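Local coordinates for protein glycosyl hydrolase family 26 (Bacteroides ovatus, PDB 4ZXO) that probably hydrolyses the beta-mannan backbone of galactomannan as a family 26 beta-mannanase with a TIM-barrel fold, at residues Phe63-Ile68 and Ala143-Ser148; Tyr92-Met97 and Leu334-Asn339; Arg105-Gly110 and Leu136-Arg141; Thr168-Trp171 and Asp177-Ser180; Thr234-Tyr237 and Gln243-Lys246. All coordinates share one frame; numbering follows the deposited sequence.

Contact 1: residues Phe63-Ile68 and Ala143-Ser148; sequences FDLGEI and ADFLLS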
# COMPACT_ATOMS: atom_id res chain seq x y z
N PHE A 63 5.15 -2.01 4.18
CA PHE A 63 6.46 -2.61 3.99
C PHE A 63 6.40 -3.39 2.69
O PHE A 63 5.32 -3.58 2.14
CB PHE A 63 6.85 -3.54 5.17
CG PHE A 63 6.71 -2.90 6.54
CD1 PHE A 63 7.75 -2.14 7.10
CD2 PHE A 63 5.52 -3.03 7.24
CE1 PHE A 63 7.59 -1.55 8.32
CE2 PHE A 63 5.33 -2.46 8.50
CZ PHE A 63 6.38 -1.70 9.05
N ASP A 64 7.55 -3.87 2.22
CA ASP A 64 7.58 -4.56 0.91
C ASP A 64 8.08 -5.97 1.06
O ASP A 64 9.00 -6.23 1.84
CB ASP A 64 8.43 -3.78 -0.07
CG ASP A 64 8.05 -4.07 -1.53
OD1 ASP A 64 7.20 -3.31 -2.06
OD2 ASP A 64 8.49 -5.09 -2.12
N LEU A 65 7.44 -6.88 0.33
CA LEU A 65 7.85 -8.29 0.35
C LEU A 65 8.77 -8.69 -0.82
O LEU A 65 9.14 -9.84 -0.94
CB LEU A 65 6.63 -9.20 0.37
CG LEU A 65 5.74 -9.01 1.58
CD1 LEU A 65 4.57 -10.01 1.54
CD2 LEU A 65 6.54 -9.09 2.92
N GLY A 66 9.18 -7.72 -1.64
CA GLY A 66 10.05 -8.03 -2.76
C GLY A 66 11.26 -8.81 -2.31
O GLY A 66 11.94 -8.44 -1.33
N GLU A 67 11.52 -9.90 -3.05
CA GLU A 67 12.60 -10.91 -2.86
C GLU A 67 12.26 -11.97 -1.84
O GLU A 67 13.02 -12.92 -1.68
CB GLU A 67 13.97 -10.27 -2.54
CG GLU A 67 14.42 -9.34 -3.66
CD GLU A 67 15.85 -8.89 -3.53
OE1 GLU A 67 16.64 -9.47 -2.74
OE2 GLU A 67 16.24 -7.99 -4.27
N ILE A 68 11.08 -11.94 -1.20
CA ILE A 68 10.70 -13.10 -0.39
C ILE A 68 10.65 -14.33 -1.26
O ILE A 68 10.97 -15.45 -0.78
CB ILE A 68 9.36 -12.87 0.37
CG1 ILE A 68 9.26 -13.87 1.57
CG2 ILE A 68 8.15 -12.97 -0.61
CD1 ILE A 68 8.33 -13.41 2.64
N ALA A 143 2.37 -16.21 0.69
CA ALA A 143 1.31 -16.75 1.56
C ALA A 143 1.86 -17.21 2.93
O ALA A 143 1.31 -16.87 4.00
CB ALA A 143 0.59 -17.90 0.85
N ASP A 144 2.97 -17.94 2.89
CA ASP A 144 3.57 -18.42 4.14
C ASP A 144 4.02 -17.26 5.06
O ASP A 144 3.85 -17.34 6.29
CB ASP A 144 4.77 -19.30 3.85
CG ASP A 144 4.39 -20.66 3.31
OD1 ASP A 144 3.22 -21.08 3.47
OD2 ASP A 144 5.29 -21.30 2.72
N PHE A 145 4.54 -16.17 4.47
CA PHE A 145 4.88 -15.02 5.29
C PHE A 145 3.62 -14.42 5.91
O PHE A 145 3.59 -14.11 7.10
CB PHE A 145 5.61 -13.97 4.49
CG PHE A 145 6.02 -12.81 5.33
CD1 PHE A 145 7.12 -12.89 6.15
CD2 PHE A 145 5.30 -11.64 5.32
CE1 PHE A 145 7.49 -11.80 6.95
CE2 PHE A 145 5.67 -10.54 6.12
CZ PHE A 145 6.76 -10.64 6.93
N LEU A 146 2.58 -14.24 5.12
CA LEU A 146 1.33 -13.67 5.64
C LEU A 146 0.74 -14.49 6.80
O LEU A 146 0.18 -13.95 7.76
CB LEU A 146 0.31 -13.55 4.50
CG LEU A 146 0.73 -12.52 3.42
CD1 LEU A 146 -0.27 -12.47 2.27
CD2 LEU A 146 0.94 -11.10 3.99
N LEU A 147 0.84 -15.81 6.68
CA LEU A 147 0.32 -16.69 7.73
C LEU A 147 1.15 -16.62 9.02
O LEU A 147 0.72 -17.08 10.09
CB LEU A 147 0.27 -18.12 7.22
CG LEU A 147 -0.81 -18.30 6.16
CD1 LEU A 147 -0.63 -19.61 5.41
CD2 LEU A 147 -2.16 -18.24 6.84
N SER A 148 2.36 -16.10 8.93
CA SER A 148 3.24 -16.00 10.09
C SER A 148 3.00 -14.70 10.86
O SER A 148 3.55 -14.52 11.96
CB SER A 148 4.72 -16.06 9.67
OG SER A 148 5.17 -14.81 9.14

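Contact 2: residues Tyr92-Met97 and Leu334-Asn339; sequences YARGGM and LFVGDN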
# COMPACT_ATOMS: atom_id res chain seq x y z
N TYR A 92 0.18 -3.72 14.79
CA TYR A 92 -1.14 -4.22 15.14
C TYR A 92 -1.41 -4.03 16.63
O TYR A 92 -2.51 -3.62 17.04
CB TYR A 92 -1.23 -5.71 14.80
CG TYR A 92 -2.59 -6.31 15.09
CD1 TYR A 92 -3.63 -6.17 14.19
CD2 TYR A 92 -2.82 -7.00 16.27
CE1 TYR A 92 -4.86 -6.72 14.44
CE2 TYR A 92 -4.10 -7.56 16.57
CZ TYR A 92 -5.11 -7.42 15.63
OH TYR A 92 -6.36 -7.95 15.88
N ALA A 93 -0.41 -4.29 17.44
CA ALA A 93 -0.58 -4.21 18.91
C ALA A 93 -0.97 -2.79 19.33
O ALA A 93 -1.76 -2.60 20.28
CB ALA A 93 0.69 -4.68 19.62
N ARG A 94 -0.47 -1.77 18.64
CA ARG A 94 -0.78 -0.40 19.04
C ARG A 94 -2.09 0.05 18.37
O ARG A 94 -2.56 1.15 18.63
CB ARG A 94 0.40 0.54 18.75
CG ARG A 94 0.72 0.81 17.29
CD ARG A 94 1.87 1.84 17.13
NE ARG A 94 3.17 1.33 17.60
CZ ARG A 94 4.12 0.77 16.83
NH1 ARG A 94 3.94 0.61 15.50
NH2 ARG A 94 5.26 0.37 17.40
N GLY A 95 -2.68 -0.81 17.54
CA GLY A 95 -3.96 -0.47 16.92
C GLY A 95 -3.90 0.09 15.50
O GLY A 95 -4.95 0.43 14.92
N GLY A 96 -2.71 0.14 14.92
CA GLY A 96 -2.63 0.67 13.55
C GLY A 96 -2.86 -0.40 12.50
O GLY A 96 -2.98 -1.61 12.81
N MET A 97 -2.87 0.06 11.24
CA MET A 97 -3.08 -0.80 10.09
C MET A 97 -1.75 -1.13 9.40
O MET A 97 -0.77 -0.33 9.51
CB MET A 97 -4.00 -0.11 9.04
CG MET A 97 -4.61 -1.09 8.08
SD MET A 97 -5.46 -0.23 6.74
CE MET A 97 -4.13 -0.14 5.52
N LEU A 334 -5.76 10.77 10.68
CA LEU A 334 -5.76 9.89 11.84
C LEU A 334 -4.41 9.19 12.03
O LEU A 334 -3.84 8.60 11.10
CB LEU A 334 -6.85 8.85 11.74
CG LEU A 334 -8.26 9.35 11.47
CD1 LEU A 334 -9.16 8.16 11.20
CD2 LEU A 334 -8.79 10.20 12.59
N PHE A 335 -3.94 9.21 13.26
CA PHE A 335 -2.71 8.59 13.68
C PHE A 335 -3.07 7.65 14.81
O PHE A 335 -4.13 7.81 15.45
CB PHE A 335 -1.65 9.64 14.18
CG PHE A 335 -1.15 10.54 13.10
CD1 PHE A 335 0.14 10.39 12.58
CD2 PHE A 335 -1.97 11.58 12.61
CE1 PHE A 335 0.61 11.23 11.55
CE2 PHE A 335 -1.51 12.41 11.59
CZ PHE A 335 -0.22 12.22 11.03
N VAL A 336 -2.18 6.74 15.13
CA VAL A 336 -2.37 5.90 16.30
C VAL A 336 -2.62 6.73 17.55
O VAL A 336 -1.90 7.71 17.78
CB VAL A 336 -1.15 5.00 16.50
CG1 VAL A 336 -1.22 4.32 17.85
CG2 VAL A 336 -1.07 3.96 15.34
N GLY A 337 -3.63 6.36 18.35
CA GLY A 337 -4.12 7.19 19.48
C GLY A 337 -5.41 7.96 19.18
O GLY A 337 -6.17 8.33 20.09
N ASP A 338 -5.71 8.18 17.90
CA ASP A 338 -6.95 8.87 17.54
C ASP A 338 -8.17 7.96 17.62
O ASP A 338 -8.04 6.77 17.94
CB ASP A 338 -6.79 9.48 16.15
CG ASP A 338 -5.72 10.59 16.13
OD1 ASP A 338 -5.46 11.19 17.19
OD2 ASP A 338 -5.14 10.89 15.07
N ASN A 339 -9.36 8.51 17.35
CA ASN A 339 -10.60 7.81 17.67
C ASN A 339 -11.03 6.86 16.58
O ASN A 339 -11.95 7.18 15.78
CB ASN A 339 -11.70 8.82 17.94
CG ASN A 339 -12.96 8.19 18.46
OD1 ASN A 339 -12.94 7.08 19.00
ND2 ASN A 339 -14.05 8.89 18.34

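Contact 3: residues Arg105-Gly110 and Leu136-Arg141; sequences RNPKTG and LEWIDR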
# COMPACT_ATOMS: atom_id res chain seq x y z
N ARG A 105 10.57 -9.98 -8.13
CA ARG A 105 11.55 -10.19 -9.18
C ARG A 105 10.88 -10.64 -10.49
O ARG A 105 9.72 -11.10 -10.52
CB ARG A 105 12.57 -11.26 -8.73
CG ARG A 105 13.33 -10.96 -7.46
CD ARG A 105 14.34 -9.82 -7.56
NE ARG A 105 15.43 -10.15 -8.50
CZ ARG A 105 16.48 -9.37 -8.71
NH1 ARG A 105 16.64 -8.28 -8.01
NH2 ARG A 105 17.41 -9.72 -9.60
N ASN A 106 11.66 -10.53 -11.56
CA ASN A 106 11.21 -10.93 -12.89
C ASN A 106 11.45 -12.43 -13.02
O ASN A 106 12.63 -12.86 -13.05
CB ASN A 106 12.00 -10.13 -13.92
CG ASN A 106 11.55 -10.37 -15.34
OD1 ASN A 106 11.30 -11.49 -15.73
ND2 ASN A 106 11.44 -9.31 -16.11
N PRO A 107 10.38 -13.24 -13.12
CA PRO A 107 10.57 -14.71 -13.11
C PRO A 107 11.14 -15.27 -14.41
O PRO A 107 11.58 -16.43 -14.42
CB PRO A 107 9.16 -15.26 -12.85
CG PRO A 107 8.21 -14.18 -13.39
CD PRO A 107 8.95 -12.84 -13.09
N LYS A 108 11.19 -14.47 -15.47
CA LYS A 108 11.72 -14.98 -16.73
C LYS A 108 13.18 -14.55 -16.92
O LYS A 108 14.04 -15.36 -17.30
CB LYS A 108 10.86 -14.48 -17.91
CG LYS A 108 11.30 -15.02 -19.27
CD LYS A 108 10.20 -14.59 -20.27
CE LYS A 108 10.22 -15.34 -21.57
NZ LYS A 108 11.39 -15.02 -22.37
N THR A 109 13.46 -13.27 -16.64
CA THR A 109 14.82 -12.75 -16.88
C THR A 109 15.75 -12.89 -15.71
O THR A 109 16.96 -12.81 -15.90
CB THR A 109 14.81 -11.27 -17.25
OG1 THR A 109 14.47 -10.50 -16.10
CG2 THR A 109 13.79 -11.00 -18.36
N GLY A 110 15.20 -13.07 -14.52
CA GLY A 110 15.97 -13.09 -13.27
C GLY A 110 16.29 -11.67 -12.79
O GLY A 110 16.97 -11.51 -11.77
N LEU A 136 3.65 -19.79 -9.03
CA LEU A 136 2.78 -20.19 -7.95
C LEU A 136 3.61 -20.46 -6.67
O LEU A 136 3.13 -20.17 -5.57
CB LEU A 136 1.93 -21.42 -8.33
CG LEU A 136 1.00 -21.24 -9.51
CD1 LEU A 136 0.18 -22.50 -9.69
CD2 LEU A 136 0.08 -20.09 -9.31
N GLU A 137 4.83 -21.00 -6.80
CA GLU A 137 5.71 -21.21 -5.64
C GLU A 137 6.05 -19.85 -5.00
O GLU A 137 6.06 -19.72 -3.78
CB GLU A 137 6.96 -21.96 -6.10
CG GLU A 137 8.01 -22.19 -5.03
CD GLU A 137 9.34 -21.58 -5.44
OE1 GLU A 137 9.99 -22.00 -6.48
OE2 GLU A 137 9.71 -20.64 -4.73
N TRP A 138 6.29 -18.84 -5.85
CA TRP A 138 6.60 -17.48 -5.36
C TRP A 138 5.42 -16.91 -4.58
O TRP A 138 5.60 -16.37 -3.51
CB TRP A 138 6.96 -16.56 -6.53
CG TRP A 138 8.37 -16.85 -7.06
CD1 TRP A 138 9.20 -17.90 -6.76
CD2 TRP A 138 9.07 -16.01 -7.94
NE1 TRP A 138 10.40 -17.75 -7.42
CE2 TRP A 138 10.36 -16.58 -8.14
CE3 TRP A 138 8.75 -14.78 -8.55
CZ2 TRP A 138 11.33 -15.98 -8.94
CZ3 TRP A 138 9.71 -14.17 -9.39
CH2 TRP A 138 11.01 -14.76 -9.56
N ILE A 139 4.20 -17.08 -5.10
CA ILE A 139 3.03 -16.57 -4.41
C ILE A 139 2.89 -17.35 -3.08
O ILE A 139 2.56 -16.74 -2.07
CB ILE A 139 1.78 -16.68 -5.26
CG1 ILE A 139 1.88 -15.74 -6.49
CG2 ILE A 139 0.53 -16.32 -4.45
CD1 ILE A 139 0.87 -16.12 -7.66
N ASP A 140 3.19 -18.65 -3.07
CA ASP A 140 3.07 -19.45 -1.87
C ASP A 140 4.06 -18.96 -0.81
O ASP A 140 3.78 -19.03 0.38
CB ASP A 140 3.33 -20.95 -2.18
CG ASP A 140 2.16 -21.60 -2.88
OD1 ASP A 140 1.09 -20.95 -3.05
OD2 ASP A 140 2.26 -22.81 -3.15
N ARG A 141 5.19 -18.42 -1.25
CA ARG A 141 6.18 -17.88 -0.30
C ARG A 141 5.63 -16.63 0.35
O ARG A 141 5.78 -16.42 1.58
CB ARG A 141 7.54 -17.59 -1.02
CG ARG A 141 8.31 -18.93 -1.36
CD ARG A 141 9.59 -18.83 -2.23
NE ARG A 141 10.51 -19.90 -1.83
CZ ARG A 141 11.62 -20.25 -2.48
NH1 ARG A 141 12.38 -21.22 -1.96
NH2 ARG A 141 12.00 -19.64 -3.62

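Contact 4: residues Thr168-Trp171 and Asp177-Ser180; sequences TGSW and DLCS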
# COMPACT_ATOMS: atom_id res chain seq x y z
N THR A 168 -0.98 0.52 -14.95
CA THR A 168 -1.26 1.26 -16.18
C THR A 168 -0.02 1.97 -16.72
O THR A 168 -0.06 2.59 -17.81
CB THR A 168 -2.42 2.26 -15.97
OG1 THR A 168 -2.18 3.07 -14.83
CG2 THR A 168 -3.72 1.49 -15.72
N GLY A 169 1.06 1.95 -15.94
CA GLY A 169 2.35 2.36 -16.46
C GLY A 169 3.07 1.13 -16.97
O GLY A 169 2.58 0.01 -16.84
N SER A 170 4.23 1.35 -17.58
CA SER A 170 4.97 0.24 -18.20
C SER A 170 6.41 0.16 -17.68
O SER A 170 7.32 -0.21 -18.39
CB SER A 170 4.90 0.37 -19.71
OG SER A 170 3.53 0.16 -20.13
N TRP A 171 6.58 0.49 -16.40
CA TRP A 171 7.90 0.42 -15.79
C TRP A 171 8.11 -0.84 -14.95
O TRP A 171 9.23 -1.07 -14.49
CB TRP A 171 8.17 1.65 -14.93
CG TRP A 171 7.07 2.01 -14.00
CD1 TRP A 171 6.87 1.52 -12.74
CD2 TRP A 171 6.11 3.02 -14.20
NE1 TRP A 171 5.77 2.13 -12.17
CE2 TRP A 171 5.29 3.06 -13.05
CE3 TRP A 171 5.83 3.87 -15.27
CZ2 TRP A 171 4.24 3.99 -12.88
CZ3 TRP A 171 4.73 4.81 -15.10
CH2 TRP A 171 3.95 4.83 -13.93
N ASP A 177 2.22 -2.20 -21.21
CA ASP A 177 2.79 -2.61 -22.50
C ASP A 177 3.40 -4.02 -22.46
O ASP A 177 3.92 -4.49 -23.47
CB ASP A 177 3.84 -1.63 -22.97
CG ASP A 177 3.27 -0.31 -23.37
OD1 ASP A 177 2.02 -0.17 -23.46
OD2 ASP A 177 4.07 0.63 -23.63
N LEU A 178 3.32 -4.69 -21.31
CA LEU A 178 4.02 -5.95 -21.14
C LEU A 178 3.11 -7.12 -21.04
O LEU A 178 3.57 -8.25 -20.84
CB LEU A 178 4.90 -5.87 -19.89
CG LEU A 178 6.01 -4.85 -20.21
CD1 LEU A 178 5.70 -3.46 -19.63
CD2 LEU A 178 7.39 -5.38 -19.92
N CYS A 179 1.80 -6.89 -21.17
CA CYS A 179 0.84 -8.00 -21.11
C CYS A 179 -0.52 -7.51 -21.53
O CYS A 179 -0.75 -6.30 -21.55
CB CYS A 179 0.77 -8.63 -19.69
SG CYS A 179 0.23 -7.45 -18.37
N SER A 180 -1.41 -8.43 -21.84
CA SER A 180 -2.81 -8.06 -22.16
C SER A 180 -3.62 -7.87 -20.89
O SER A 180 -3.19 -8.27 -19.79
CB SER A 180 -3.46 -9.15 -23.01
OG SER A 180 -3.69 -10.33 -22.24

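Contact 5: residues Thr234-Tyr237 and Gln243-Lys246; sequences TDVY and QYIK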
# COMPACT_ATOMS: atom_id res chain seq x y z
N THR A 234 -4.87 4.33 -5.68
CA THR A 234 -4.12 4.93 -6.79
C THR A 234 -2.79 5.43 -6.22
O THR A 234 -2.69 5.72 -5.01
CB THR A 234 -4.90 6.07 -7.47
OG1 THR A 234 -4.21 6.48 -8.66
CG2 THR A 234 -5.00 7.28 -6.53
N ASP A 235 -1.76 5.43 -7.06
CA ASP A 235 -0.45 5.96 -6.71
C ASP A 235 -0.19 7.22 -7.54
O ASP A 235 -0.05 7.13 -8.77
CB ASP A 235 0.68 4.93 -7.01
CG ASP A 235 0.62 3.69 -6.15
OD1 ASP A 235 -0.30 3.55 -5.31
OD2 ASP A 235 1.54 2.83 -6.36
N VAL A 236 -0.09 8.38 -6.89
CA VAL A 236 0.10 9.63 -7.62
C VAL A 236 1.07 10.49 -6.82
O VAL A 236 0.77 10.82 -5.66
CB VAL A 236 -1.25 10.43 -7.82
CG1 VAL A 236 -0.98 11.72 -8.60
CG2 VAL A 236 -2.35 9.56 -8.46
N TYR A 237 2.22 10.81 -7.43
CA TYR A 237 3.24 11.66 -6.77
C TYR A 237 3.25 13.07 -7.34
O TYR A 237 2.84 13.30 -8.48
CB TYR A 237 4.64 11.03 -6.94
CG TYR A 237 4.85 9.84 -6.04
CD1 TYR A 237 5.49 9.95 -4.79
CD2 TYR A 237 4.40 8.59 -6.43
CE1 TYR A 237 5.67 8.85 -3.97
CE2 TYR A 237 4.56 7.48 -5.61
CZ TYR A 237 5.18 7.61 -4.38
OH TYR A 237 5.35 6.50 -3.58
N GLN A 243 0.05 20.45 -11.73
CA GLN A 243 -0.30 19.22 -12.40
C GLN A 243 -0.73 18.19 -11.35
O GLN A 243 -1.69 17.43 -11.54
CB GLN A 243 0.89 18.68 -13.21
CG GLN A 243 0.48 17.68 -14.27
CD GLN A 243 -0.42 18.29 -15.35
OE1 GLN A 243 -0.38 19.50 -15.62
NE2 GLN A 243 -1.26 17.46 -15.96
N TYR A 244 -0.00 18.14 -10.24
CA TYR A 244 -0.36 17.22 -9.16
C TYR A 244 -1.77 17.48 -8.64
O TYR A 244 -2.54 16.55 -8.41
CB TYR A 244 0.64 17.35 -8.03
CG TYR A 244 0.36 16.54 -6.78
CD1 TYR A 244 0.46 15.14 -6.75
CD2 TYR A 244 0.03 17.17 -5.59
CE1 TYR A 244 0.24 14.43 -5.58
CE2 TYR A 244 -0.21 16.46 -4.40
CZ TYR A 244 -0.07 15.10 -4.41
OH TYR A 244 -0.27 14.38 -3.25
N ILE A 245 -2.11 18.75 -8.42
CA ILE A 245 -3.44 19.08 -7.92
C ILE A 245 -4.49 18.62 -8.93
O ILE A 245 -5.46 18.00 -8.54
CB ILE A 245 -3.55 20.60 -7.60
CG1 ILE A 245 -2.74 20.87 -6.33
CG2 ILE A 245 -4.99 20.98 -7.30
CD1 ILE A 245 -2.48 22.33 -6.10
N LYS A 246 -4.26 18.88 -10.21
CA LYS A 246 -5.20 18.44 -11.26
C LYS A 246 -5.30 16.90 -11.29
O LYS A 246 -6.38 16.32 -11.30
CB LYS A 246 -4.75 18.98 -12.65
CG LYS A 246 -5.53 18.43 -13.84
CD LYS A 246 -5.30 19.26 -15.15
CE LYS A 246 -6.16 18.71 -16.36
NZ LYS A 246 -6.46 19.68 -17.54

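Contact 1: residues Phe63-Ile68 and Ala143-Ser148
The ring of F145, on the helix 132-147, receives two aliphatic side chains from the turn that follows strand 60-64: L65 along its CD2-CE2 side and I68 near its root. L65 reaches it with its own CD2, which lies 3.6 Å from CE2 of F145. I68 crosses the phenylalanine at about a right angle, its CD1 3.3 Å from CB of F145 and close to CG as well, so the terminal methyl packs tightly where the ring joins the helix. F145 extends toward the turn because CG stands anti to the backbone N (chi1 -177°). The turn is a type II beta turn from L65 to I68, closed by I68 N to L65 O at 2.9 Å. Ahead of it, D64 OD2 accepts from G66 N at 2.8 Å, an Asx turn that helps set the backbone. Helix 81-93 adds R85 against F145 and F81 against I68. With alanine at F145, the ends of L65 and I68 would probably lose the ring they share, leaving a gap between turn and helix. The atoms that meet between turn and helix are all carbon, so the join rests on shape and exclusion of water.

Contact 2: residues Tyr92-Met97 and Leu334-Asn339
This is a small van der Waals contact, partly buried, where V336, two residues after strand 333-334, packs on R94 and G96 at the end of helix 81-93, ahead of strand 97-101. V336 brings both methyls across. Its CG1 lies 3.5 Å from the carbonyl O of R94 and 4.0 Å from CD of R94, while CG2 is 4.1 Å from CA of G96. The R94 and V336 side chains cross at about a right angle, the valine meeting the methylene part of the arginine. That part is set by CG lying between the backbone N and the carbonyl carbon (chi1 69°), with a further bend at chi3. The helix ends in a Schellman motif at G95, whose positive phi suits glycine; a CB on G96 would come tight against CG2 of V336, so glycine suits that place too. V336 itself sits in a type II beta turn from F335 to D338. Shortening R94 to alanine removes the methylenes against V336, and is likely to leave its methyls without that cover and Y57 without its cation-pi partner. The arginine therefore works in two ways: its hydrocarbon shaft packs against the valine, and its guanidinium is engaged by Y57 (cation-pi) and by Q91 OE1 (a hydrogen bond from NH1).

Contact 3: residues Arg105-Gly110 and Leu136-Arg141
W138 leans out from the helix 132-147 with CG anti to the carbonyl carbon (chi1 -75°), which carries the far edge of its six-membered ring to the loop at R105 and P107. R105 has the same first torsion (chi1 -59°); its CB lies 3.9 Å from CH2 of W138, while the bends at chi2 and chi3 turn the guanidinium back to its own loop. There NH2 of R105 donates to the carbonyl O of G110 at 2.8 Å, tilted slightly from the carbonyl plane. The carbonyl O of R105 meets the tryptophan at the ring edge, near its plane, 3.3 Å from CZ3. P107 packs on the same end of the indole: its CB is 3.7 Å from CZ3 of W138, and its CA 3.6 Å from CH2. The CB atoms of proline and arginine lie on opposite sides of the ring plane and probably limit its turning. The loop keeps its shape through N106, whose OD1 accepts from two backbone N atoms, those of K108 and T109. K108 N comes in the carbonyl plane, whereas T109 N, 2.9 Å from OD1, approaches from above it; together they make an Asx turn and an Asx motif. On the helix, a salt bridge joins R141 NH2 to E137 OE2 at 2.7 Å, and R141 NH2 also bonds the carbonyl O of E69. The loop follows strand 97-101 and leads to helix 121-125, whose V121 and V125 touch P107; helix 181-197 packs on L136 and I139 of the same helix as W138.

Contact 4: residues Thr168-Trp171 and Asp177-Ser180
S170 and D177 bring their backbones close, with CA atoms 5.6 Å apart, in two irregular segments of the loop between strand 159-162 and helix 181-197. The bond across them is a side chain gripping a main chain: D177 N donates to OG of S170 at 2.9 Å, with an angle of 151° at the hydrogen. The serine hydroxyl is offered to that N-H because OG stands anti to the carbonyl carbon, beside its own backbone N (chi1 -67°). The aspartate side chain lies alongside, its CG 3.3 Å from OG of S170, though no bond joins carboxylate and hydroxyl. Beside the polar pair, L178 supplies an apolar footing. Its CD1 is 3.9 Å from CB of S170 and 3.8 Å from the carbonyl O of S170, so a single methyl covers both the serine's CB and its backbone oxygen. L178 is buried and also touches S119, while the aspartate faces solvent. W171 turns away from this junction, and one face of its ring lies over CA of G169, which is offset toward the rim. A backbone bond between G169 and K176, one residue earlier on each side, adds to the join. The arrangement is a long beta-to-alpha connection of the TIM barrel, drawn together across 170 and 177 by a serine-to-backbone bond and ending at S180, the N-cap of helix 181-197.

Contact 5: residues Thr234-Tyr237 and Gln243-Lys246
Y244 can be followed outward from helix 241-262 to the loop at V236 and Y237. From CB the ring leaves with CG anti to the backbone N (chi1 176°), which swings it from the helix toward the end of strand 231-235. CD1 is the first atom to meet the other segment: the carbonyl O of Y237 stands 3.5 Å from it, and CG1 of V236 is 4.1 Å from it, the valine and tyrosine side chains crossing obliquely. Next along the same side, CE1 lies 3.6 Å from the carbonyl O of V236, which sits at the ring edge near its plane. The C-H at CE1 points at this oxygen, a weakly polar approach, while Y237 O lies off the plane near CD1. At the tip, OH bonds OG1 of T271, and the same OG1 bonds the carbonyl O of V236, so one threonine holds both the ring's end and the backbone beside it. Y237 sends its own side chain away, its OH reaching E270. The contact joins the strand and helix of the beta-alpha-beta unit 231-235, 241-262, 266-271, with T271 at the end of strand 266-271; T285 and L286 of helix 281-290 lie against Y244, and M251, further along helix 241-262, lies against V236.

How the contacts relate
From the N terminus, contact 1 opens at the end of strand 60-64 and closes on helix 132-147. Contact 3 nests inside that loop and uses the same helix; the two also touch, I68 O lying 3.9 Å from CD of R141. Contact 2 opens between the segments of contact 1, crossing it, and closes only at 334-339, so it spans contacts 3, 4 and 5 and brings the loop after the chain's last strand, 333-334, to the end of helix 81-93. Contacts 4 and 5 follow in series as short local closures: one within the loop before helix 181-197, the other from strand 231-235 to helix 241-262. Contacts 2 and 4 lie far apart, centres about 36 Å.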